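Local coordinates for DNA replication initiator (Cdc21/Cdc54) (Methanothermobacter thermautotrophicus, PDB 1LTL), which probably acts as an ATP-dependent, single-stranded-DNA-binding replicative helicase of the MCM family, of which this chain is the zinc-containing N-terminal part, at residues A[18-22]-A[72-77]; A[118-123]-A[212-218]; A[126-132]-A[174-180]; A[134-140]-A[162-168]. All blocks are in the same frame, centred on the assembly; numbering follows the deposited sequence.

Contact 1: residues A[18-22]-A[72-77]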
# COMPACT_ATOMS: atom_id res chain seq x y z
N PHE A 18 45.14 5.80 24.66
CA PHE A 18 45.98 5.51 23.51
C PHE A 18 46.70 6.74 22.97
O PHE A 18 47.88 6.68 22.64
CB PHE A 18 45.15 4.86 22.40
CG PHE A 18 45.25 3.37 22.37
CD1 PHE A 18 44.11 2.59 22.36
CD2 PHE A 18 46.49 2.75 22.35
CE1 PHE A 18 44.21 1.20 22.33
CE2 PHE A 18 46.60 1.37 22.32
CZ PHE A 18 45.46 0.59 22.31
N GLU A 19 45.98 7.85 22.88
CA GLU A 19 46.59 9.06 22.38
C GLU A 19 47.84 9.40 23.16
O GLU A 19 48.71 10.11 22.67
CB GLU A 19 45.61 10.22 22.44
CG GLU A 19 44.61 10.18 21.32
CD GLU A 19 43.84 11.48 21.18
OE1 GLU A 19 43.05 11.80 22.10
OE2 GLU A 19 44.04 12.17 20.16
N GLU A 20 47.95 8.88 24.38
CA GLU A 20 49.13 9.14 25.19
C GLU A 20 50.21 8.11 24.91
O GLU A 20 51.39 8.44 24.83
CB GLU A 20 48.77 9.16 26.67
CG GLU A 20 48.02 10.41 27.09
CD GLU A 20 47.52 10.34 28.53
OE1 GLU A 20 48.33 9.99 29.42
OE2 GLU A 20 46.32 10.63 28.75
N PHE A 21 49.81 6.85 24.76
CA PHE A 21 50.78 5.80 24.48
C PHE A 21 51.48 6.14 23.16
O PHE A 21 52.68 5.87 22.99
CB PHE A 21 50.07 4.45 24.34
CG PHE A 21 51.01 3.31 24.10
CD1 PHE A 21 51.68 2.72 25.16
CD2 PHE A 21 51.24 2.85 22.82
CE1 PHE A 21 52.58 1.68 24.93
CE2 PHE A 21 52.13 1.82 22.58
CZ PHE A 21 52.80 1.23 23.64
N PHE A 22 50.72 6.73 22.25
CA PHE A 22 51.24 7.12 20.95
C PHE A 22 51.92 8.49 20.96
O PHE A 22 52.35 9.00 19.92
CB PHE A 22 50.10 7.09 19.92
CG PHE A 22 49.65 5.69 19.55
CD1 PHE A 22 48.30 5.35 19.57
CD2 PHE A 22 50.58 4.72 19.19
CE1 PHE A 22 47.89 4.06 19.23
CE2 PHE A 22 50.18 3.43 18.86
CZ PHE A 22 48.83 3.10 18.88
N ALA A 72 40.40 1.83 18.39
CA ALA A 72 40.68 3.04 19.17
C ALA A 72 42.10 3.49 18.92
O ALA A 72 42.36 4.67 18.78
CB ALA A 72 40.46 2.78 20.65
N ALA A 73 43.00 2.52 18.89
CA ALA A 73 44.40 2.81 18.65
C ALA A 73 44.54 3.43 17.27
O ALA A 73 45.50 4.14 16.99
CB ALA A 73 45.23 1.53 18.75
N GLN A 74 43.58 3.17 16.38
CA GLN A 74 43.67 3.76 15.07
C GLN A 74 43.19 5.19 15.12
O GLN A 74 43.81 6.07 14.54
CB GLN A 74 42.84 2.98 14.06
CG GLN A 74 43.28 1.56 13.87
CD GLN A 74 42.49 0.88 12.78
OE1 GLN A 74 41.26 0.92 12.78
NE2 GLN A 74 43.19 0.27 11.84
N GLN A 75 42.08 5.45 15.80
CA GLN A 75 41.56 6.81 15.89
C GLN A 75 42.52 7.69 16.64
O GLN A 75 42.48 8.90 16.51
CB GLN A 75 40.21 6.85 16.59
CG GLN A 75 39.05 7.13 15.65
CD GLN A 75 39.03 8.57 15.15
OE1 GLN A 75 38.64 9.48 15.88
NE2 GLN A 75 39.46 8.78 13.91
N ALA A 76 43.39 7.08 17.43
CA ALA A 76 44.35 7.86 18.18
C ALA A 76 45.40 8.38 17.21
O ALA A 76 45.59 9.59 17.09
CB ALA A 76 44.98 7.02 19.27
N ILE A 77 46.07 7.48 16.51
CA ILE A 77 47.09 7.87 15.55
C ILE A 77 46.53 8.88 14.56
O ILE A 77 47.17 9.88 14.23
CB ILE A 77 47.63 6.67 14.78
CG1 ILE A 77 48.48 5.82 15.72
CG2 ILE A 77 48.44 7.12 13.59
CD1 ILE A 77 49.14 4.65 15.04

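Contact 2: residues A[118-123]-A[212-218]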
# COMPACT_ATOMS: atom_id res chain seq x y z
N GLY A 118 51.55 -23.13 15.44
CA GLY A 118 51.25 -24.24 14.56
C GLY A 118 52.12 -24.17 13.32
O GLY A 118 53.12 -23.46 13.32
N ILE A 119 51.75 -24.89 12.27
CA ILE A 119 52.53 -24.88 11.04
C ILE A 119 51.69 -24.63 9.80
O ILE A 119 50.75 -25.38 9.52
CB ILE A 119 53.27 -26.21 10.90
CG1 ILE A 119 54.24 -26.36 12.07
CG2 ILE A 119 54.00 -26.29 9.57
CD1 ILE A 119 54.93 -27.71 12.15
N VAL A 120 52.03 -23.59 9.05
CA VAL A 120 51.29 -23.26 7.83
C VAL A 120 51.23 -24.42 6.86
O VAL A 120 52.24 -24.81 6.31
CB VAL A 120 51.91 -22.10 7.10
CG1 VAL A 120 51.17 -21.87 5.79
CG2 VAL A 120 51.88 -20.86 7.98
N ARG A 121 50.04 -24.96 6.64
CA ARG A 121 49.90 -26.07 5.73
C ARG A 121 49.59 -25.62 4.32
O ARG A 121 50.48 -25.54 3.49
CB ARG A 121 48.80 -27.01 6.24
CG ARG A 121 48.66 -28.31 5.46
CD ARG A 121 47.22 -28.87 5.56
NE ARG A 121 46.79 -29.22 6.92
CZ ARG A 121 47.18 -30.31 7.60
NH1 ARG A 121 48.01 -31.18 7.05
NH2 ARG A 121 46.72 -30.52 8.83
N LYS A 122 48.33 -25.31 4.03
CA LYS A 122 47.94 -24.88 2.68
C LYS A 122 47.70 -23.39 2.56
O LYS A 122 47.07 -22.79 3.42
CB LYS A 122 46.68 -25.63 2.24
CG LYS A 122 46.14 -25.17 0.90
CD LYS A 122 44.82 -25.84 0.54
CE LYS A 122 44.12 -25.11 -0.62
NZ LYS A 122 42.66 -25.42 -0.74
N THR A 123 48.19 -22.81 1.47
CA THR A 123 48.03 -21.38 1.22
C THR A 123 47.18 -21.06 -0.01
O THR A 123 47.42 -21.59 -1.09
CB THR A 123 49.40 -20.70 1.09
OG1 THR A 123 49.88 -20.37 2.39
CG2 THR A 123 49.30 -19.45 0.25
N LEU A 212 53.43 -15.62 4.59
CA LEU A 212 53.77 -16.95 5.04
C LEU A 212 53.68 -17.97 3.93
O LEU A 212 53.07 -17.72 2.89
CB LEU A 212 52.86 -17.36 6.19
CG LEU A 212 52.83 -16.36 7.34
CD1 LEU A 212 51.90 -16.84 8.43
CD2 LEU A 212 54.22 -16.18 7.87
N THR A 213 54.29 -19.12 4.16
CA THR A 213 54.28 -20.22 3.18
C THR A 213 54.34 -21.58 3.84
O THR A 213 54.83 -21.72 4.95
CB THR A 213 55.44 -20.11 2.17
OG1 THR A 213 56.50 -19.32 2.73
CG2 THR A 213 54.95 -19.47 0.87
N PRO A 214 53.82 -22.61 3.16
CA PRO A 214 53.86 -23.96 3.74
C PRO A 214 55.15 -24.25 4.49
O PRO A 214 56.23 -23.77 4.12
CB PRO A 214 53.67 -24.84 2.52
CG PRO A 214 52.67 -24.05 1.73
CD PRO A 214 53.18 -22.62 1.84
N GLY A 215 55.03 -25.01 5.57
CA GLY A 215 56.20 -25.37 6.36
C GLY A 215 56.54 -24.39 7.46
O GLY A 215 56.96 -24.78 8.54
N ASP A 216 56.35 -23.11 7.19
CA ASP A 216 56.68 -22.09 8.18
C ASP A 216 56.08 -22.37 9.54
O ASP A 216 54.88 -22.55 9.69
CB ASP A 216 56.21 -20.72 7.68
CG ASP A 216 56.90 -20.30 6.39
OD1 ASP A 216 57.26 -21.19 5.59
OD2 ASP A 216 57.07 -19.08 6.18
N ILE A 217 56.93 -22.44 10.55
CA ILE A 217 56.44 -22.66 11.89
C ILE A 217 56.18 -21.28 12.43
O ILE A 217 57.12 -20.49 12.56
CB ILE A 217 57.47 -23.31 12.80
CG1 ILE A 217 57.75 -24.73 12.33
CG2 ILE A 217 57.01 -23.20 14.25
CD1 ILE A 217 58.60 -24.78 11.09
N VAL A 218 54.92 -21.00 12.78
CA VAL A 218 54.55 -19.67 13.28
C VAL A 218 53.69 -19.59 14.53
O VAL A 218 53.21 -20.58 15.05
CB VAL A 218 53.80 -18.88 12.22
CG1 VAL A 218 54.74 -18.50 11.10
CG2 VAL A 218 52.65 -19.72 11.68

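Contact 3: residues A[126-132]-A[174-180]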
# COMPACT_ATOMS: atom_id res chain seq x y z
N ILE A 126 45.70 -14.91 -3.43
CA ILE A 126 45.37 -13.62 -2.87
C ILE A 126 44.26 -13.00 -3.72
O ILE A 126 44.38 -12.96 -4.94
CB ILE A 126 46.59 -12.68 -2.88
CG1 ILE A 126 47.75 -13.33 -2.11
CG2 ILE A 126 46.20 -11.33 -2.33
CD1 ILE A 126 48.52 -14.40 -2.93
N ARG A 127 43.17 -12.56 -3.10
CA ARG A 127 42.06 -11.95 -3.84
C ARG A 127 41.69 -10.66 -3.14
O ARG A 127 42.07 -10.43 -2.00
CB ARG A 127 40.79 -12.80 -3.85
CG ARG A 127 40.92 -14.23 -4.31
CD ARG A 127 39.71 -15.08 -3.85
NE ARG A 127 40.01 -16.52 -3.78
CZ ARG A 127 40.18 -17.33 -4.84
NH1 ARG A 127 40.07 -16.85 -6.08
NH2 ARG A 127 40.49 -18.61 -4.64
N PRO A 128 40.98 -9.78 -3.83
CA PRO A 128 40.64 -8.57 -3.10
C PRO A 128 39.25 -8.72 -2.42
O PRO A 128 38.53 -9.70 -2.65
CB PRO A 128 40.65 -7.50 -4.19
CG PRO A 128 40.27 -8.27 -5.42
CD PRO A 128 40.99 -9.56 -5.28
N ARG A 129 38.90 -7.75 -1.58
CA ARG A 129 37.61 -7.76 -0.93
C ARG A 129 37.28 -6.32 -0.64
O ARG A 129 38.16 -5.50 -0.47
CB ARG A 129 37.64 -8.57 0.37
CG ARG A 129 37.90 -7.75 1.63
CD ARG A 129 37.51 -8.57 2.84
NE ARG A 129 38.10 -8.08 4.09
CZ ARG A 129 37.77 -6.94 4.70
NH1 ARG A 129 36.85 -6.14 4.18
NH2 ARG A 129 38.36 -6.62 5.84
N ILE A 130 36.00 -5.99 -0.58
CA ILE A 130 35.63 -4.62 -0.33
C ILE A 130 35.81 -4.30 1.14
O ILE A 130 35.31 -5.03 1.99
CB ILE A 130 34.18 -4.36 -0.73
CG1 ILE A 130 34.00 -4.70 -2.20
CG2 ILE A 130 33.80 -2.93 -0.44
CD1 ILE A 130 32.64 -4.47 -2.74
N VAL A 131 36.53 -3.22 1.45
CA VAL A 131 36.70 -2.83 2.85
C VAL A 131 35.78 -1.69 3.14
O VAL A 131 35.26 -1.58 4.23
CB VAL A 131 38.12 -2.33 3.18
CG1 VAL A 131 39.02 -3.49 3.52
CG2 VAL A 131 38.66 -1.54 2.02
N LYS A 132 35.59 -0.82 2.16
CA LYS A 132 34.71 0.32 2.34
C LYS A 132 33.73 0.30 1.20
O LYS A 132 34.06 0.67 0.09
CB LYS A 132 35.51 1.62 2.33
CG LYS A 132 34.71 2.87 2.72
CD LYS A 132 35.60 4.13 2.76
CE LYS A 132 36.74 4.01 3.79
NZ LYS A 132 37.80 5.09 3.70
N SER A 174 33.62 1.84 -4.50
CA SER A 174 34.08 1.19 -3.30
C SER A 174 35.58 0.93 -3.29
O SER A 174 36.21 0.84 -4.34
CB SER A 174 33.29 -0.10 -3.13
OG SER A 174 31.92 0.21 -2.99
N GLU A 175 36.15 0.83 -2.09
CA GLU A 175 37.58 0.59 -1.93
C GLU A 175 37.85 -0.87 -1.62
O GLU A 175 37.18 -1.47 -0.79
CB GLU A 175 38.15 1.47 -0.82
CG GLU A 175 38.28 2.96 -1.19
CD GLU A 175 38.57 3.85 0.03
OE1 GLU A 175 39.41 3.47 0.88
OE2 GLU A 175 37.96 4.95 0.12
N PHE A 176 38.83 -1.44 -2.30
CA PHE A 176 39.18 -2.83 -2.10
C PHE A 176 40.40 -2.99 -1.22
O PHE A 176 41.01 -2.02 -0.78
CB PHE A 176 39.41 -3.52 -3.43
CG PHE A 176 38.16 -3.72 -4.22
CD1 PHE A 176 37.48 -2.64 -4.76
CD2 PHE A 176 37.61 -4.99 -4.37
CE1 PHE A 176 36.28 -2.82 -5.44
CE2 PHE A 176 36.41 -5.18 -5.05
CZ PHE A 176 35.74 -4.09 -5.59
N LEU A 177 40.78 -4.24 -0.99
CA LEU A 177 41.90 -4.52 -0.12
C LEU A 177 42.31 -5.97 -0.26
O LEU A 177 41.45 -6.84 -0.35
CB LEU A 177 41.46 -4.18 1.29
CG LEU A 177 42.20 -4.73 2.48
CD1 LEU A 177 42.43 -3.59 3.46
CD2 LEU A 177 41.38 -5.85 3.11
N ASP A 178 43.60 -6.26 -0.30
CA ASP A 178 43.99 -7.66 -0.49
C ASP A 178 43.79 -8.55 0.73
O ASP A 178 44.11 -8.18 1.85
CB ASP A 178 45.44 -7.73 -0.98
CG ASP A 178 45.61 -7.11 -2.35
OD1 ASP A 178 44.93 -7.56 -3.32
OD2 ASP A 178 46.44 -6.16 -2.45
N THR A 179 43.26 -9.73 0.48
CA THR A 179 42.97 -10.69 1.53
C THR A 179 43.51 -12.07 1.16
O THR A 179 43.65 -12.39 -0.02
CB THR A 179 41.43 -10.78 1.75
OG1 THR A 179 41.16 -11.11 3.12
CG2 THR A 179 40.81 -11.84 0.84
N GLN A 180 43.82 -12.90 2.14
CA GLN A 180 44.35 -14.21 1.83
C GLN A 180 44.04 -15.22 2.90
O GLN A 180 43.98 -14.90 4.08
CB GLN A 180 45.85 -14.15 1.62
CG GLN A 180 46.46 -15.50 1.43
CD GLN A 180 47.92 -15.37 1.14
OE1 GLN A 180 48.54 -14.38 1.51
NE2 GLN A 180 48.49 -16.38 0.49

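Contact 4: residues A[134-140]-A[162-168]. With ZN (zinc ion), chain G.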
# COMPACT_ATOMS: atom_id res chain seq x y z
N VAL A 134 30.44 1.49 -0.79
CA VAL A 134 29.68 2.72 -0.94
C VAL A 134 28.30 2.38 -1.46
O VAL A 134 28.16 1.68 -2.45
CB VAL A 134 30.38 3.68 -1.89
CG1 VAL A 134 29.49 4.86 -2.19
CG2 VAL A 134 31.68 4.13 -1.27
N PHE A 135 27.27 2.86 -0.79
CA PHE A 135 25.93 2.57 -1.25
C PHE A 135 25.17 3.81 -1.69
O PHE A 135 25.41 4.92 -1.21
CB PHE A 135 25.10 1.89 -0.16
CG PHE A 135 25.67 0.61 0.36
CD1 PHE A 135 26.65 0.61 1.34
CD2 PHE A 135 25.19 -0.61 -0.09
CE1 PHE A 135 27.13 -0.57 1.84
CE2 PHE A 135 25.68 -1.80 0.41
CZ PHE A 135 26.65 -1.77 1.38
N GLU A 136 24.26 3.59 -2.62
CA GLU A 136 23.40 4.65 -3.11
C GLU A 136 22.04 4.36 -2.48
O GLU A 136 21.48 3.28 -2.62
CB GLU A 136 23.26 4.59 -4.62
CG GLU A 136 22.29 5.61 -5.20
CD GLU A 136 21.93 5.29 -6.65
OE1 GLU A 136 21.12 4.35 -6.89
OE2 GLU A 136 22.47 5.97 -7.56
N CYS A 137 21.54 5.33 -1.73
CA CYS A 137 20.25 5.18 -1.11
C CYS A 137 19.17 5.28 -2.20
O CYS A 137 19.09 6.28 -2.90
CB CYS A 137 20.03 6.27 -0.09
SG CYS A 137 18.37 6.21 0.54
N ARG A 138 18.34 4.25 -2.33
CA ARG A 138 17.31 4.26 -3.34
C ARG A 138 16.20 5.23 -3.04
O ARG A 138 15.31 5.45 -3.86
CB ARG A 138 16.77 2.85 -3.53
CG ARG A 138 17.86 1.94 -4.02
CD ARG A 138 17.37 0.56 -4.37
NE ARG A 138 17.97 0.13 -5.62
CZ ARG A 138 18.26 -1.13 -5.93
NH1 ARG A 138 18.00 -2.11 -5.05
NH2 ARG A 138 18.81 -1.43 -7.11
N GLY A 139 16.25 5.83 -1.87
CA GLY A 139 15.23 6.78 -1.48
C GLY A 139 15.52 8.19 -1.95
O GLY A 139 14.62 8.84 -2.47
N CYS A 140 16.75 8.66 -1.76
CA CYS A 140 17.12 10.00 -2.13
C CYS A 140 18.34 10.05 -3.01
O CYS A 140 18.87 11.11 -3.29
CB CYS A 140 17.38 10.85 -0.90
SG CYS A 140 18.80 10.31 0.03
N CYS A 162 16.89 10.70 4.61
CA CYS A 162 15.51 10.59 4.20
C CYS A 162 14.72 9.46 4.84
O CYS A 162 13.51 9.33 4.61
CB CYS A 162 15.43 10.45 2.69
SG CYS A 162 15.85 8.83 2.12
N GLY A 163 15.39 8.64 5.64
CA GLY A 163 14.71 7.54 6.30
C GLY A 163 14.63 6.29 5.45
O GLY A 163 14.03 5.30 5.83
N GLY A 164 15.26 6.32 4.28
CA GLY A 164 15.20 5.16 3.41
C GLY A 164 15.77 3.91 4.03
O GLY A 164 16.60 3.98 4.92
N ARG A 165 15.34 2.75 3.57
CA ARG A 165 15.88 1.53 4.12
C ARG A 165 16.38 0.62 3.02
O ARG A 165 16.83 -0.50 3.27
CB ARG A 165 14.82 0.82 4.96
CG ARG A 165 14.70 1.40 6.33
CD ARG A 165 13.66 0.68 7.11
NE ARG A 165 13.57 1.12 8.49
CZ ARG A 165 13.15 2.32 8.88
NH1 ARG A 165 12.79 3.23 8.00
NH2 ARG A 165 13.06 2.61 10.18
N SER A 166 16.35 1.10 1.79
CA SER A 166 16.79 0.29 0.68
C SER A 166 18.01 0.91 -0.01
O SER A 166 18.00 2.09 -0.35
CB SER A 166 15.62 0.13 -0.28
OG SER A 166 16.03 -0.49 -1.49
N PHE A 167 19.06 0.13 -0.21
CA PHE A 167 20.27 0.63 -0.83
C PHE A 167 20.78 -0.22 -1.98
O PHE A 167 20.46 -1.40 -2.08
CB PHE A 167 21.38 0.74 0.20
CG PHE A 167 21.01 1.54 1.39
CD1 PHE A 167 20.28 0.99 2.41
CD2 PHE A 167 21.36 2.88 1.47
CE1 PHE A 167 19.88 1.75 3.48
CE2 PHE A 167 20.95 3.64 2.54
CZ PHE A 167 20.22 3.08 3.55
N ARG A 168 21.58 0.41 -2.83
CA ARG A 168 22.18 -0.24 -3.98
C ARG A 168 23.69 -0.04 -3.84
O ARG A 168 24.16 1.08 -3.65
CB ARG A 168 21.70 0.40 -5.28
CG ARG A 168 22.20 -0.32 -6.52
CD ARG A 168 22.68 0.66 -7.58
NE ARG A 168 21.59 1.09 -8.45
CZ ARG A 168 21.71 2.02 -9.40
NH1 ARG A 168 22.88 2.62 -9.63
NH2 ARG A 168 20.66 2.33 -10.14
ZN ZN G . 18.17 8.39 1.59

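Contact 1: residues A[18-22]-A[72-77]
Phe18 lays its ring over the methyl of Ala73: CB stands 3.6 Å from the ring centroid and 9° off the ring normal, a CH-pi contact made squarely over one face. On the same ring, Phe18 CD1 lies 4.0 Å from Ala72 CB, in an oblique approach. Four residues on, Phe22 inserts its ring among Ala73, Ala76 and Ile77. Its CG stands anti to the carbonyl carbon (chi1 -72°), a setting that carries the ring across to the other helix, where Ile77 CG1 covers one face 3.9 Å from the centroid. The Ala76 methyl comes in at the edge of this ring, CB lying 3.7 Å from Phe22 CD1, while Phe21 of the same segment touches the opposite face near the rim. This is helix-on-helix packing within the MCM N-terminal domain, joining the end of helix 11-21 to the end of helix 66-77. The bumps are the two phenylalanines, and each has its own hollow: Phe18 the shallow one over Ala72 and Ala73, Phe22 the one walled by Ala73, Ala76 and Ile77. Over these small residues the backbones come close, with the CA atoms of Glu19 and Ala76 4.9 Å apart. The Ala76 methyl also touches Phe18, CB to CB at 3.8 Å, and the aliphatic CG of Glu19. No hydrogen bond crosses between the segments, and the touching surface is almost wholly buried and apolar. Beyond it, Phe22 reaches Val46 and Ile77 reaches Ile44, both on strand 43-47, while Ala73 touches Ile91 on strand 90-94.

Contact 2: residues A[118-123]-A[212-218]
Val120 packs between the turn and the strand of residues 212-218, and it has the largest share of the contact. Its CG1 stands anti to the backbone N (chi1 176°) and lies against the Thr213 carbonyl group, while CG2 faces inward, 4.0 Å from Leu212 CD1 and 3.9 Å from Val218 CG2. Leu182 and Leu184 of strand 175-185 add to this apolar side, touching Val120 and Val218 respectively. The other face of the strand pair is looser: Ile119 and Ile217 stand next to each other there and meet through their CG1 atoms at 3.9 Å, with Ile217 exposed. Also on the solvent side is the type II turn from Thr213 to Asp216, whose Pro214 lies against the Arg121 carbonyl. The Arg121 side chain starts away from the turn, and its NE hydrogen-bonds to Gln199 OE1. Backbone bonds tie both sides together. Gly118 and Val218 form an antiparallel hydrogen-bonded pair, Val120 N donates to Asp216 O at 3.1 Å, and Gly215 N donates to Val120 O at 2.9 Å. Val120 thus uses both its N-H and its C=O across the contact, while its side chain faces the interior of the OB domain. Main-chain hydrogen bonds therefore set the register of this strand pair and of the turn leading into strand 217-229, whereas the side chains that meet across it do so mainly by apolar packing, on both faces.

Contact 3: residues A[126-132]-A[174-180]
Phe176 and Ile130 meet with their side chains at a slant: Ile130 CG1 lies over one face of the ring, 4.1 Å from its centroid and toward the rim, while Pro128 CB approaches the same ring obliquely at CD2, 3.9 Å away. On the other face of the strand pair, Val131 stands roughly perpendicular to Leu177, its CG1 packing against CB and both methyls of the leucine. Leu177 CD2 also sits over one face of the Arg129 guanidinium, about 3.9 Å above its plane. Arg129 stretches out along Leu177, and its NE makes a salt bridge with Glu205, which also accepts a hydrogen bond from Thr179 OG1. Lys132 and Glu175 run next to each other in the same direction and end in a salt bridge of 3.6 Å between NZ and OE2; the lysine bends at its third torsion (chi3 -60°) to reach it. Thr179 N donates to Arg127 O at 2.8 Å in an antiparallel hydrogen-bonded pair. Further along, a classic beta bulge brings Val131 and Lys132 both opposite Glu175: Val131 N donates to Glu175 O at 2.9 Å, and Lys132 N makes a weaker bond to the same oxygen. The N-to-C directions of residues 127-130 and 175-180 make 137°, antiparallel but strongly splayed. The pair belongs to the MCM OB domain, where strand 113-137 runs on toward the zinc-binding end and strand 175-185 pairs in turn with strand 199-205. A second subunit also contacts this pair: its Phe235 meets the Phe176 ring edge-to-face, and its Ser107 hydrogen-bonds to Asp178.

Contact 4: residues A[134-140]-A[162-168]
Cys137 has its SG anti to the backbone N (chi1 173°), whereas Cys140 and Cys162 both hold SG between the backbone N and the carbonyl carbon; these settings turn the three sulfurs onto one zinc ion. The metal lies 2.4 Å from Cys137 SG, 2.6 Å from Cys140 SG and 2.4 Å from Cys162 SG, and Cys159 is the fourth ligand. Cys137 SG also accepts a hydrogen bond from Gly139 N at 3.2 Å, an N-H to S bond inside the first CxxC loop. Its CB rests against the Phe167 ring at CE2, and its sulfur approaches the same ring obliquely. Behind the site, strand 134-137 pairs antiparallel with the start of strand 167-169: Glu136 N donates to Arg168 O at 2.7 Å, nearly straight at 174°, and Arg138 N donates to Ser166 O. The Phe135 and Phe167 side chains are roughly perpendicular and meet through their CB atoms. On the opposite face of the pair, Glu136 accompanies Arg168, and Glu136 OE1 sits 3.5 Å above the centre of the Arg168 guanidinium. That salt bridge is long, and no N-H points at the oxygen. Arg138 lays its guanidinium face against Arg168 CB, the two guanidinium planes standing nearly at right angles. Arg165 of a second subunit hydrogen-bonds to Arg138 O, so the zinc-binding end also takes part in subunit contacts. The chemistry implies a Cys4 zinc site in which the metal joins the two loops, while the antiparallel pairing and the Gly139 N-H bond to the sulfur probably help to orient Cys137.

Contact 1 is the buried one, an apolar helix pair in the MCM N-terminal domain with no hydrogen bond between its segments. Contacts 2, 3 and 4 are partly buried and share strand 113-137 within the OB range, each pairing it with a different strand. Contact 2 lies farthest from the zinc, its centre about 44 Å from that of contact 4, and combines a turn and main-chain hydrogen bonds with apolar packing. Contact 3 lies between them, touching contact 2 through Thr123 and Gln180 and contact 4 through Ser174 and Val134, and adds charged pairs. Contact 4 alone uses metal ligation. Both 3 and 4 meet a second subunit, whereas 1 and 2 touch no other chain.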